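Local coordinates for protein glutathione reductase (Bartonella henselae, PDB 3O0H) that probably catalyses the NADPH-dependent reduction of glutathione disulfide to glutathione, passing electrons through bound FAD and a redox-active cysteine pair, at residues E56-G61 with V65-V70; L119-L124 with I131-A136; I89-K94 with P397-L402. All blocks are in the same frame, centred on the assembly; numbering follows the deposited sequence.

Contact 1 (E56-G61 with V65-V70); sequences EEYRIG and VIRGCV. With FAD (flavin-adenine dinucleotide), chain H.
The guanidinium of R67 lies flat over one face of the Y58 ring, centres 4.2 Å apart and planes at 20°, a cation-pi stack across the loop that leads from strand 52-55 into helix 62-67 in the FAD-binding Rossmann fold. A long, flat cation suits this place: extended from CG to NE, R67 carries its charge out to the ring. I66 packs beside it with both branches. Its CG2 meets Y58 CE1 obliquely at 3.9 Å, while CG1 rests against R59 CB and CD1 sits over a face of the R59 guanidinium, whose charge is paired with E117 of helix 102-126. G61, with its positive phi of 118°, has no CB to strike V65 CG1. Its carbonyl O takes a bond from a water at 2.7 Å that also donates to FAD O2A.

The carboxylate of E56 matches the ribose diol, accepting from FAD O2B at OE2 (2.6 Å) and from FAD O3B at OE1 (2.7 Å). Y58 N donates to the anti lone pair of the same OE2, which fixes the carboxylate's rotation. At the far end of the cofactor, C69, in a disulfide with C64, places SG 3.2 Å from FAD C10.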
loop_
_atom_site.group_PDB
_atom_site.type_symbol
_atom_site.label_atom_id
_atom_site.label_comp_id
_atom_site.label_asym_id
_atom_site.label_seq_id
_atom_site.Cartn_x
_atom_site.Cartn_y
_atom_site.Cartn_z
ATOM N N GLU B 56 -21.177 8.881 -28.511
ATOM C CA GLU B 56 -21.337 9.131 -27.066
ATOM C C GLU B 56 -22.483 10.087 -26.818
ATOM O O GLU B 56 -22.461 11.254 -27.265
ATOM C CB GLU B 56 -20.055 9.718 -26.479
ATOM C CG GLU B 56 -20.116 10.014 -24.986
ATOM C CD GLU B 56 -20.704 8.875 -24.165
ATOM O OE1 GLU B 56 -20.121 7.761 -24.153
ATOM O OE2 GLU B 56 -21.725 9.122 -23.522
ATOM N N GLU B 57 -23.504 9.604 -26.124
ATOM C CA GLU B 57 -24.709 10.394 -25.902
ATOM C C GLU B 57 -24.589 11.385 -24.746
ATOM O O GLU B 57 -25.426 12.295 -24.631
ATOM C CB GLU B 57 -25.938 9.488 -25.681
ATOM C CG GLU B 57 -25.889 8.635 -24.394
ATOM C CD GLU B 57 -27.040 7.655 -24.234
ATOM O OE1 GLU B 57 -27.986 7.632 -25.037
ATOM O OE2 GLU B 57 -27.030 6.950 -23.228
ATOM N N TYR B 58 -23.614 11.172 -23.872
ATOM C CA TYR B 58 -23.435 11.992 -22.716
ATOM C C TYR B 58 -22.053 12.619 -22.720
ATOM O O TYR B 58 -21.842 13.638 -23.388
ATOM C CB TYR B 58 -23.764 11.208 -21.411
ATOM C CG TYR B 58 -23.808 12.097 -20.184
ATOM C CD1 TYR B 58 -23.016 11.847 -19.062
ATOM C CD2 TYR B 58 -24.652 13.220 -20.159
ATOM C CE1 TYR B 58 -23.070 12.691 -17.946
ATOM C CE2 TYR B 58 -24.709 14.034 -19.068
ATOM C CZ TYR B 58 -23.906 13.771 -17.961
ATOM O OH TYR B 58 -23.973 14.637 -16.888
ATOM N N ARG B 59 -21.108 12.054 -21.979
ATOM C CA ARG B 59 -19.773 12.633 -21.911
ATOM C C ARG B 59 -18.659 11.603 -22.179
ATOM O O ARG B 59 -18.660 10.434 -21.704
ATOM C CB ARG B 59 -19.559 13.330 -20.576
ATOM C CG ARG B 59 -20.475 14.541 -20.375
ATOM C CD ARG B 59 -20.278 15.113 -19.005
ATOM N NE ARG B 59 -19.006 15.788 -18.879
ATOM C CZ ARG B 59 -18.625 16.498 -17.815
ATOM N NH1 ARG B 59 -19.409 16.615 -16.739
ATOM N NH2 ARG B 59 -17.432 17.072 -17.815
ATOM N N ILE B 60 -17.699 12.052 -22.949
ATOM C CA ILE B 60 -16.584 11.200 -23.362
ATOM C C ILE B 60 -15.796 10.710 -22.130
ATOM O O ILE B 60 -15.465 11.495 -21.229
ATOM C CB ILE B 60 -15.638 11.940 -24.315
ATOM C CG1 ILE B 60 -16.330 12.264 -25.655
ATOM C CG2 ILE B 60 -14.407 11.086 -24.583
ATOM C CD1 ILE B 60 -16.628 11.018 -26.466
ATOM N N GLY B 61 -15.543 9.403 -22.057
ATOM C CA GLY B 61 -14.873 8.859 -20.893
ATOM C C GLY B 61 -15.707 7.857 -20.135
ATOM O O GLY B 61 -15.153 6.903 -19.590
ATOM N N VAL B 65 -15.111 7.616 -15.313
ATOM C CA VAL B 65 -14.502 8.950 -15.390
ATOM C C VAL B 65 -15.402 10.090 -14.900
ATOM O O VAL B 65 -14.959 10.927 -14.100
ATOM C CB VAL B 65 -14.026 9.230 -16.832
ATOM C CG1 VAL B 65 -13.468 10.658 -17.016
ATOM C CG2 VAL B 65 -12.974 8.150 -17.217
ATOM N N ILE B 66 -16.646 10.113 -15.360
ATOM C CA ILE B 66 -17.521 11.216 -15.175
ATOM C C ILE B 66 -18.292 11.156 -13.894
ATOM O O ILE B 66 -18.505 12.202 -13.236
ATOM C CB ILE B 66 -18.525 11.299 -16.356
ATOM C CG1 ILE B 66 -17.751 11.468 -17.664
ATOM C CG2 ILE B 66 -19.603 12.370 -16.122
ATOM C CD1 ILE B 66 -16.726 12.691 -17.712
ATOM N N ARG B 67 -18.762 9.960 -13.541
ATOM C CA ARG B 67 -19.732 9.841 -12.454
ATOM C C ARG B 67 -19.664 8.487 -11.793
ATOM O O ARG B 67 -20.693 7.950 -11.395
ATOM C CB ARG B 67 -21.161 10.144 -12.931
ATOM C CG ARG B 67 -21.590 9.382 -14.165
ATOM C CD ARG B 67 -22.841 10.021 -14.802
ATOM N NE ARG B 67 -23.325 9.321 -15.996
ATOM C CZ ARG B 67 -24.487 9.582 -16.605
ATOM N NH1 ARG B 67 -25.305 10.525 -16.144
ATOM N NH2 ARG B 67 -24.830 8.913 -17.703
ATOM N N GLY B 68 -18.434 8.006 -11.578
ATOM C CA GLY B 68 -18.217 6.686 -11.032
ATOM C C GLY B 68 -16.949 6.659 -10.204
ATOM O O GLY B 68 -16.823 7.485 -9.280
ATOM N N CYS B 69 -16.030 5.745 -10.547
ATOM C CA CYS B 69 -14.841 5.474 -9.742
ATOM C C CYS B 69 -14.025 6.726 -9.461
ATOM O O CYS B 69 -13.515 6.901 -8.336
ATOM C CB CYS B 69 -13.888 4.466 -10.437
ATOM S SG CYS B 69 -14.495 3.482 -11.851
ATOM N N VAL B 70 -13.887 7.590 -10.456
ATOM C CA VAL B 70 -12.976 8.739 -10.306
ATOM C C VAL B 70 -13.547 9.778 -9.319
ATOM O O VAL B 70 -12.923 10.064 -8.303
ATOM C CB VAL B 70 -12.601 9.329 -11.637
ATOM C CG1 VAL B 70 -11.907 10.692 -11.463
ATOM C CG2 VAL B 70 -11.651 8.353 -12.360
HETATM P PA FAD H . -19.395 2.852 -19.398
HETATM O O1A FAD H . -20.571 2.989 -18.480
HETATM O O2A FAD H . -18.105 3.382 -18.836
HETATM O O5B FAD H . -19.647 3.531 -20.822
HETATM C C5B FAD H . -20.843 3.402 -21.562
HETATM C C4B FAD H . -20.989 4.703 -22.325
HETATM O O4B FAD H . -21.946 4.581 -23.367
HETATM C C3B FAD H . -21.439 5.879 -21.465
HETATM O O3B FAD H . -20.551 6.987 -21.641
HETATM C C2B FAD H . -22.825 6.217 -21.979
HETATM O O2B FAD H . -23.066 7.603 -21.921
HETATM C C1B FAD H . -22.788 5.775 -23.402
HETATM N N9A FAD H . -23.981 5.232 -24.070
HETATM C C8A FAD H . -24.822 4.256 -23.623
HETATM N N7A FAD H . -25.688 3.962 -24.605
HETATM C C5A FAD H . -25.382 4.754 -25.675
HETATM C C6A FAD H . -25.868 4.830 -26.954
HETATM N N6A FAD H . -26.900 4.087 -27.384
HETATM N N1A FAD H . -25.308 5.729 -27.829
HETATM C C2A FAD H . -24.245 6.499 -27.422
HETATM N N3A FAD H . -23.737 6.404 -26.169
HETATM C C4A FAD H . -24.289 5.503 -25.344
HETATM N N1 FAD H . -15.529 0.180 -11.278
HETATM C C2 FAD H . -14.267 -0.084 -10.784
HETATM O O2 FAD H . -13.473 -0.879 -11.348
HETATM N N3 FAD H . -13.862 0.532 -9.667
HETATM C C4 FAD H . -14.644 1.459 -8.996
HETATM O O4 FAD H . -14.153 2.001 -7.997
HETATM C C4X FAD H . -15.921 1.732 -9.488
HETATM N N5 FAD H . -16.739 2.649 -8.885
HETATM C C5X FAD H . -17.986 2.908 -9.451
HETATM C C6 FAD H . -18.804 3.825 -8.815
HETATM C C7 FAD H . -20.052 4.137 -9.337
HETATM C C7M FAD H . -20.905 5.161 -8.610
HETATM C C8 FAD H . -20.478 3.530 -10.503
HETATM C C8M FAD H . -21.852 3.822 -11.071
HETATM C C9 FAD H . -19.674 2.588 -11.132
HETATM C C9A FAD H . -18.420 2.270 -10.598
HETATM N N10 FAD H . -17.577 1.347 -11.193
HETATM C C10 FAD H . -16.337 1.099 -10.658
HETATM C "C1'" FAD H . -17.957 0.606 -12.413
HETATM C "C2'" FAD H . -17.410 1.198 -13.688
HETATM O "O2'" FAD H . -17.917 2.511 -13.830
HETATM C "C3'" FAD H . -17.871 0.338 -14.836
HETATM O "O3'" FAD H . -17.639 -1.044 -14.628
HETATM C "C4'" FAD H . -17.276 0.834 -16.135
HETATM O "O4'" FAD H . -17.620 2.213 -16.294
HETATM C "C5'" FAD H . -17.829 0.051 -17.320
HETATM O "O5'" FAD H . -17.207 0.488 -18.549
HETATM P P FAD H . -18.091 0.333 -19.880
HETATM O O1P FAD H . -17.245 0.666 -21.088
HETATM O O2P FAD H . -18.706 -1.048 -19.922
HETATM O O3P FAD H . -19.349 1.290 -19.761
HETATM O O HOH W 1 -15.584 5.128 -17.663
#

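Contact 2 (L119-L124 with I131-A136); sequences LYREGL and IYESRA. With FAD (flavin-adenine dinucleotide), chain H.
L124 and I131 bring helix and strand nearest, their CA atoms 7.8 Å apart, a gap that side chains must fill because no backbone hydrogen bond joins the two segments. I131 makes the largest single contribution. Its CD1 reaches R121 CG at 3.7 Å and L124 CD1 at 3.9 Å, the leucine and isoleucine side chains crossing at about a right angle, and the same methyl lies over the centre of one face of the R121 guanidinium. The CG1-CD1 arm of isoleucine, slim and apolar, can touch both a hydrocarbon chain and a flat cation.

R121 leaves the helix alongside the strand, neither at it nor from it, but CG stands anti to its backbone N (chi1 -180°) and the chain stays extended to NE, which brings the charged end to E133. There a salt bridge forms to one oxygen: E133 OE2 lies 3.0 Å from R121 NH2 and 3.1 Å from R121 NH1. The guanidinium and carboxylate planes are turned 58° apart, and both hydrogen bonds are bent and weak, so attraction between charges probably matters more here than directed bonding.

Helix 102-126 and strand 130-132 belong to the FAD-binding Rossmann fold, the strand being the edge of the parallel sheet beside strand 52-55. I131 and L124 both rest on I54 of that neighbour.

Past the strand, an inverse gamma turn centred on E133 redirects the chain to the adenine. A136 N donates to FAD N1A at 3.1 Å, nearly straight at 167°, and A136 O accepts from FAD N6A at 2.9 Å, so the backbone reads the adenine edge. R135 lays a guanidinium face toward N6A, its NH1 3.4 Å from that FAD atom and also paired with E57.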
loop_
_atom_site.group_PDB
_atom_site.type_symbol
_atom_site.label_atom_id
_atom_site.label_comp_id
_atom_site.label_asym_id
_atom_site.label_seq_id
_atom_site.Cartn_x
_atom_site.Cartn_y
_atom_site.Cartn_z
ATOM N N LEU B 119 -8.799 14.729 -22.197
ATOM C CA LEU B 119 -7.698 13.847 -22.541
ATOM C C LEU B 119 -8.184 12.586 -23.256
ATOM O O LEU B 119 -7.541 12.132 -24.203
ATOM C CB LEU B 119 -6.850 13.457 -21.316
ATOM C CG LEU B 119 -5.966 14.535 -20.645
ATOM C CD1 LEU B 119 -5.436 14.034 -19.249
ATOM C CD2 LEU B 119 -4.799 15.008 -21.535
ATOM N N TYR B 120 -9.286 12.010 -22.804
ATOM C CA TYR B 120 -9.921 10.922 -23.563
ATOM C C TYR B 120 -10.348 11.326 -24.971
ATOM O O TYR B 120 -10.085 10.611 -25.959
ATOM C CB TYR B 120 -11.070 10.301 -22.813
ATOM C CG TYR B 120 -10.601 9.386 -21.703
ATOM C CD1 TYR B 120 -10.625 9.792 -20.387
ATOM C CD2 TYR B 120 -10.105 8.105 -21.981
ATOM C CE1 TYR B 120 -10.189 8.946 -19.347
ATOM C CE2 TYR B 120 -9.644 7.250 -20.946
ATOM C CZ TYR B 120 -9.694 7.699 -19.627
ATOM O OH TYR B 120 -9.263 6.886 -18.579
ATOM N N ARG B 121 -10.986 12.477 -25.069
ATOM C CA ARG B 121 -11.366 13.021 -26.373
ATOM C C ARG B 121 -10.160 13.193 -27.308
ATOM O O ARG B 121 -10.198 12.776 -28.477
ATOM C CB ARG B 121 -12.122 14.335 -26.155
ATOM C CG ARG B 121 -12.589 15.013 -27.427
ATOM C CD ARG B 121 -13.222 16.391 -27.179
ATOM N NE ARG B 121 -14.140 16.715 -28.274
ATOM C CZ ARG B 121 -15.389 16.242 -28.390
ATOM N NH1 ARG B 121 -15.925 15.448 -27.459
ATOM N NH2 ARG B 121 -16.121 16.589 -29.440
ATOM N N GLU B 122 -9.085 13.789 -26.790
ATOM C CA GLU B 122 -7.827 13.959 -27.541
ATOM C C GLU B 122 -7.244 12.625 -28.013
ATOM O O GLU B 122 -6.729 12.504 -29.122
ATOM C CB GLU B 122 -6.756 14.602 -26.669
ATOM C CG GLU B 122 -6.777 16.071 -26.591
ATOM C CD GLU B 122 -5.361 16.670 -26.512
ATOM O OE1 GLU B 122 -4.360 15.996 -26.148
ATOM O OE2 GLU B 122 -5.250 17.836 -26.837
ATOM N N GLY B 123 -7.289 11.634 -27.140
ATOM C CA GLY B 123 -6.766 10.303 -27.487
ATOM C C GLY B 123 -7.517 9.705 -28.654
ATOM O O GLY B 123 -6.921 9.133 -29.558
ATOM N N LEU B 124 -8.826 9.868 -28.649
ATOM C CA LEU B 124 -9.674 9.394 -29.759
ATOM C C LEU B 124 -9.314 10.130 -31.024
ATOM O O LEU B 124 -9.130 9.540 -32.084
ATOM C CB LEU B 124 -11.141 9.626 -29.457
ATOM C CG LEU B 124 -11.764 8.783 -28.365
ATOM C CD1 LEU B 124 -13.143 9.289 -27.920
ATOM C CD2 LEU B 124 -11.844 7.325 -28.830
ATOM N N ILE B 131 -15.871 11.444 -33.563
ATOM C CA ILE B 131 -16.748 11.445 -32.387
ATOM C C ILE B 131 -18.103 12.020 -32.785
ATOM O O ILE B 131 -18.188 13.186 -33.181
ATOM C CB ILE B 131 -16.180 12.288 -31.217
ATOM C CG1 ILE B 131 -14.878 11.677 -30.673
ATOM C CG2 ILE B 131 -17.173 12.372 -30.050
ATOM C CD1 ILE B 131 -14.135 12.587 -29.716
ATOM N N TYR B 132 -19.147 11.187 -32.705
ATOM C CA TYR B 132 -20.515 11.645 -32.892
ATOM C C TYR B 132 -21.138 11.895 -31.521
ATOM O O TYR B 132 -21.330 10.942 -30.725
ATOM C CB TYR B 132 -21.325 10.581 -33.652
ATOM C CG TYR B 132 -20.938 10.450 -35.110
ATOM C CD1 TYR B 132 -21.239 11.457 -36.028
ATOM C CD2 TYR B 132 -20.297 9.316 -35.582
ATOM C CE1 TYR B 132 -20.904 11.328 -37.377
ATOM C CE2 TYR B 132 -19.958 9.167 -36.950
ATOM C CZ TYR B 132 -20.248 10.187 -37.841
ATOM O OH TYR B 132 -19.883 10.054 -39.183
ATOM N N GLU B 133 -21.491 13.148 -31.243
ATOM C CA GLU B 133 -22.038 13.501 -29.929
ATOM C C GLU B 133 -23.571 13.306 -29.954
ATOM O O GLU B 133 -24.371 14.257 -30.015
ATOM C CB GLU B 133 -21.621 14.924 -29.568
ATOM C CG GLU B 133 -20.073 15.056 -29.428
ATOM C CD GLU B 133 -19.663 16.431 -28.934
ATOM O OE1 GLU B 133 -20.272 17.411 -29.368
ATOM O OE2 GLU B 133 -18.776 16.523 -28.068
ATOM N N SER B 134 -23.957 12.038 -29.939
ATOM C CA SER B 134 -25.346 11.629 -30.038
ATOM C C SER B 134 -25.472 10.202 -29.578
ATOM O O SER B 134 -24.524 9.427 -29.644
ATOM C CB SER B 134 -25.803 11.720 -31.491
ATOM O OG SER B 134 -27.163 11.373 -31.665
ATOM N N ARG B 135 -26.647 9.863 -29.087
ATOM C CA ARG B 135 -27.004 8.476 -28.923
ATOM C C ARG B 135 -27.019 7.887 -30.327
ATOM O O ARG B 135 -27.409 8.565 -31.282
ATOM C CB ARG B 135 -28.399 8.387 -28.288
ATOM C CG ARG B 135 -28.992 6.961 -28.163
ATOM C CD ARG B 135 -30.293 6.999 -27.363
ATOM N NE ARG B 135 -30.820 5.658 -27.112
ATOM C CZ ARG B 135 -30.380 4.839 -26.148
ATOM N NH1 ARG B 135 -29.376 5.198 -25.341
ATOM N NH2 ARG B 135 -30.917 3.637 -26.018
ATOM N N ALA B 136 -26.588 6.638 -30.448
ATOM C CA ALA B 136 -26.732 5.850 -31.679
ATOM C C ALA B 136 -27.557 4.610 -31.333
ATOM O O ALA B 136 -27.346 3.984 -30.297
ATOM C CB ALA B 136 -25.381 5.406 -32.201
HETATM P PA FAD H . -19.395 2.852 -19.398
HETATM O O1A FAD H . -20.571 2.989 -18.480
HETATM O O2A FAD H . -18.105 3.382 -18.836
HETATM O O5B FAD H . -19.647 3.531 -20.822
HETATM C C5B FAD H . -20.843 3.402 -21.562
HETATM C C4B FAD H . -20.989 4.703 -22.325
HETATM O O4B FAD H . -21.946 4.581 -23.367
HETATM C C3B FAD H . -21.439 5.879 -21.465
HETATM O O3B FAD H . -20.551 6.987 -21.641
HETATM C C2B FAD H . -22.825 6.217 -21.979
HETATM O O2B FAD H . -23.066 7.603 -21.921
HETATM C C1B FAD H . -22.788 5.775 -23.402
HETATM N N9A FAD H . -23.981 5.232 -24.070
HETATM C C8A FAD H . -24.822 4.256 -23.623
HETATM N N7A FAD H . -25.688 3.962 -24.605
HETATM C C5A FAD H . -25.382 4.754 -25.675
HETATM C C6A FAD H . -25.868 4.830 -26.954
HETATM N N6A FAD H . -26.900 4.087 -27.384
HETATM N N1A FAD H . -25.308 5.729 -27.829
HETATM C C2A FAD H . -24.245 6.499 -27.422
HETATM N N3A FAD H . -23.737 6.404 -26.169
HETATM C C4A FAD H . -24.289 5.503 -25.344
HETATM N N1 FAD H . -15.529 0.180 -11.278
HETATM C C2 FAD H . -14.267 -0.084 -10.784
HETATM O O2 FAD H . -13.473 -0.879 -11.348
HETATM N N3 FAD H . -13.862 0.532 -9.667
HETATM C C4 FAD H . -14.644 1.459 -8.996
HETATM O O4 FAD H . -14.153 2.001 -7.997
HETATM C C4X FAD H . -15.921 1.732 -9.488
HETATM N N5 FAD H . -16.739 2.649 -8.885
HETATM C C5X FAD H . -17.986 2.908 -9.451
HETATM C C6 FAD H . -18.804 3.825 -8.815
HETATM C C7 FAD H . -20.052 4.137 -9.337
HETATM C C7M FAD H . -20.905 5.161 -8.610
HETATM C C8 FAD H . -20.478 3.530 -10.503
HETATM C C8M FAD H . -21.852 3.822 -11.071
HETATM C C9 FAD H . -19.674 2.588 -11.132
HETATM C C9A FAD H . -18.420 2.270 -10.598
HETATM N N10 FAD H . -17.577 1.347 -11.193
HETATM C C10 FAD H . -16.337 1.099 -10.658
HETATM C "C1'" FAD H . -17.957 0.606 -12.413
HETATM C "C2'" FAD H . -17.410 1.198 -13.688
HETATM O "O2'" FAD H . -17.917 2.511 -13.830
HETATM C "C3'" FAD H . -17.871 0.338 -14.836
HETATM O "O3'" FAD H . -17.639 -1.044 -14.628
HETATM C "C4'" FAD H . -17.276 0.834 -16.135
HETATM O "O4'" FAD H . -17.620 2.213 -16.294
HETATM C "C5'" FAD H . -17.829 0.051 -17.320
HETATM O "O5'" FAD H . -17.207 0.488 -18.549
HETATM P P FAD H . -18.091 0.333 -19.880
HETATM O O1P FAD H . -17.245 0.666 -21.088
HETATM O O2P FAD H . -18.706 -1.048 -19.922
HETATM O O3P FAD H . -19.349 1.290 -19.761
#

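Contact 3 (I89-K94 with P397-L402); sequences IGFGWK and PMRNVL
G90 and L402 bring the two backbones within 5.1 Å, CA to CA, where the Schellman motif that ends helix 69-88, with G92 as its C-prime residue, meets helix 398-403 in the dimerisation domain. Without a side chain, G90 can bring its CA up to L402 O, a C-H...O contact of 3.5 Å, and one water donates to both G90 O (3.1 Å) and L402 O (2.7 Å). The positive phi at the C-prime position suits glycine, G92.

F91 carries the side-chain contact. L402 CB stands over its face, 4.1 Å from the ring centroid and 20° off the normal, a CH-pi contact, while L402 CD2 touches F91 CE1 at 3.6 Å. With CG anti to the carbonyl carbon (chi1 -71°), the ring is thrown across to the helix.

R399 also meets the ring, through CG, while its charged end is paired with E84 and E430. Y81 of the second subunit packs on F91, and W93 and K94 pair in an antiparallel ladder with a strand of that subunit, placing this at the dimer interface. The ring edge meets the backbone: F91 CE2 lies 3.6 Å from R399 O.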
loop_
_atom_site.group_PDB
_atom_site.type_symbol
_atom_site.label_atom_id
_atom_site.label_comp_id
_atom_site.label_asym_id
_atom_site.label_seq_id
_atom_site.Cartn_x
_atom_site.Cartn_y
_atom_site.Cartn_z
ATOM N N ILE B 89 -3.248 14.521 16.704
ATOM C CA ILE B 89 -3.146 14.974 18.102
ATOM C C ILE B 89 -2.158 14.139 18.935
ATOM O O ILE B 89 -1.334 14.672 19.682
ATOM C CB ILE B 89 -4.555 15.047 18.791
ATOM C CG1 ILE B 89 -5.464 15.992 17.963
ATOM C CG2 ILE B 89 -4.435 15.550 20.242
ATOM C CD1 ILE B 89 -6.825 16.191 18.504
ATOM N N GLY B 90 -2.251 12.824 18.808
ATOM C CA GLY B 90 -1.353 11.962 19.561
ATOM C C GLY B 90 0.113 12.165 19.207
ATOM O O GLY B 90 0.977 11.856 19.984
ATOM N N PHE B 91 0.393 12.708 18.029
ATOM C CA PHE B 91 1.762 12.983 17.604
ATOM C C PHE B 91 2.250 14.407 17.886
ATOM O O PHE B 91 3.320 14.805 17.405
ATOM C CB PHE B 91 1.877 12.705 16.106
ATOM C CG PHE B 91 1.806 11.251 15.762
ATOM C CD1 PHE B 91 2.957 10.485 15.706
ATOM C CD2 PHE B 91 0.585 10.637 15.512
ATOM C CE1 PHE B 91 2.897 9.151 15.373
ATOM C CE2 PHE B 91 0.528 9.287 15.186
ATOM C CZ PHE B 91 1.692 8.546 15.118
ATOM N N GLY B 92 1.467 15.170 18.640
ATOM C CA GLY B 92 1.860 16.507 19.063
ATOM C C GLY B 92 1.247 17.687 18.311
ATOM O O GLY B 92 1.623 18.858 18.565
ATOM N N TRP B 93 0.292 17.406 17.444
ATOM C CA TRP B 93 -0.371 18.463 16.665
ATOM C C TRP B 93 -1.616 19.019 17.359
ATOM O O TRP B 93 -2.323 18.321 18.110
ATOM C CB TRP B 93 -0.716 17.948 15.255
ATOM C CG TRP B 93 0.477 17.733 14.404
ATOM C CD1 TRP B 93 1.178 16.566 14.257
ATOM C CD2 TRP B 93 1.146 18.707 13.579
ATOM N NE1 TRP B 93 2.240 16.748 13.398
ATOM C CE2 TRP B 93 2.234 18.043 12.947
ATOM C CE3 TRP B 93 0.893 20.042 13.258
ATOM C CZ2 TRP B 93 3.083 18.683 12.040
ATOM C CZ3 TRP B 93 1.737 20.683 12.403
ATOM C CH2 TRP B 93 2.834 20.010 11.790
ATOM N N LYS B 94 -1.876 20.297 17.145
ATOM C CA LYS B 94 -3.183 20.852 17.451
ATOM C C LYS B 94 -3.633 21.641 16.224
ATOM O O LYS B 94 -2.821 22.051 15.412
ATOM C CB LYS B 94 -3.110 21.747 18.695
ATOM C CG LYS B 94 -2.253 22.997 18.539
ATOM C CD LYS B 94 -2.005 23.769 19.864
ATOM C CE LYS B 94 -1.299 25.122 19.627
ATOM N NZ LYS B 94 -0.817 25.831 20.877
ATOM N N PRO B 397 -2.454 -0.942 13.895
ATOM C CA PRO B 397 -1.241 -0.402 13.296
ATOM C C PRO B 397 -0.496 0.555 14.233
ATOM O O PRO B 397 -1.110 1.237 15.078
ATOM C CB PRO B 397 -1.755 0.368 12.087
ATOM C CG PRO B 397 -3.064 -0.171 11.800
ATOM C CD PRO B 397 -3.631 -0.719 13.046
ATOM N N MET B 398 0.818 0.595 14.079
ATOM C CA MET B 398 1.653 1.397 14.947
ATOM C C MET B 398 1.161 2.856 15.077
ATOM O O MET B 398 1.142 3.405 16.156
ATOM C CB MET B 398 3.077 1.392 14.421
ATOM C CG MET B 398 4.047 2.132 15.311
ATOM S SD MET B 398 5.669 2.324 14.527
ATOM C CE MET B 398 6.173 0.609 14.459
ATOM N N ARG B 399 0.750 3.445 13.957
ATOM C CA ARG B 399 0.273 4.814 13.930
ATOM C C ARG B 399 -0.934 5.052 14.844
ATOM O O ARG B 399 -1.096 6.135 15.401
ATOM C CB ARG B 399 -0.075 5.206 12.502
ATOM C CG ARG B 399 -0.411 6.682 12.370
ATOM C CD ARG B 399 -0.266 7.159 10.931
ATOM N NE ARG B 399 -1.427 6.840 10.090
ATOM C CZ ARG B 399 -2.199 7.749 9.481
ATOM N NH1 ARG B 399 -3.223 7.362 8.730
ATOM N NH2 ARG B 399 -1.960 9.039 9.610
ATOM N N ASN B 400 -1.780 4.040 15.003
ATOM C CA ASN B 400 -2.973 4.188 15.829
ATOM C C ASN B 400 -2.670 4.060 17.311
ATOM O O ASN B 400 -3.354 4.672 18.108
ATOM C CB ASN B 400 -4.079 3.240 15.391
ATOM C CG ASN B 400 -4.500 3.478 13.958
ATOM O OD1 ASN B 400 -4.202 4.521 13.375
ATOM N ND2 ASN B 400 -5.203 2.535 13.394
ATOM N N VAL B 401 -1.617 3.321 17.664
ATOM C CA VAL B 401 -1.071 3.311 19.026
ATOM C C VAL B 401 -1.012 4.690 19.639
ATOM O O VAL B 401 -1.659 4.921 20.655
ATOM C CB VAL B 401 0.361 2.713 19.096
ATOM N N LEU B 402 -0.249 5.605 19.034
ATOM C CA LEU B 402 -0.109 6.975 19.543
ATOM C C LEU B 402 -1.390 7.811 19.446
ATOM O O LEU B 402 -1.707 8.618 20.343
ATOM C CB LEU B 402 1.039 7.720 18.835
ATOM C CG LEU B 402 2.333 7.863 19.656
ATOM C CD1 LEU B 402 2.853 6.502 20.078
ATOM C CD2 LEU B 402 3.405 8.644 18.900
HETATM O O HOH W 2 -0.192 10.012 22.148
#

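Contacts 1 and 2 are neighbours, their centres 11 Å apart, and share FAD and helix 102-126, which carries part of contact 2 and touches contact 1: V65 packs on Y120, and I60 on R121. E56 N probably bonds to Y132 O. Both are partly buried, contact 1 the more so, while contact 2 keeps its salt bridge toward solvent. Both mix apolar packing with one arginine interaction and direct other polar groups to FAD. Helix 69-88 runs from contact 1 to contact 3, 39 Å away between centres. Contact 3, also partly buried but at the subunit interface, touches no FAD, joins distant parts of the sequence by aromatic and C-H contacts, and, like contact 1, meets the second subunit.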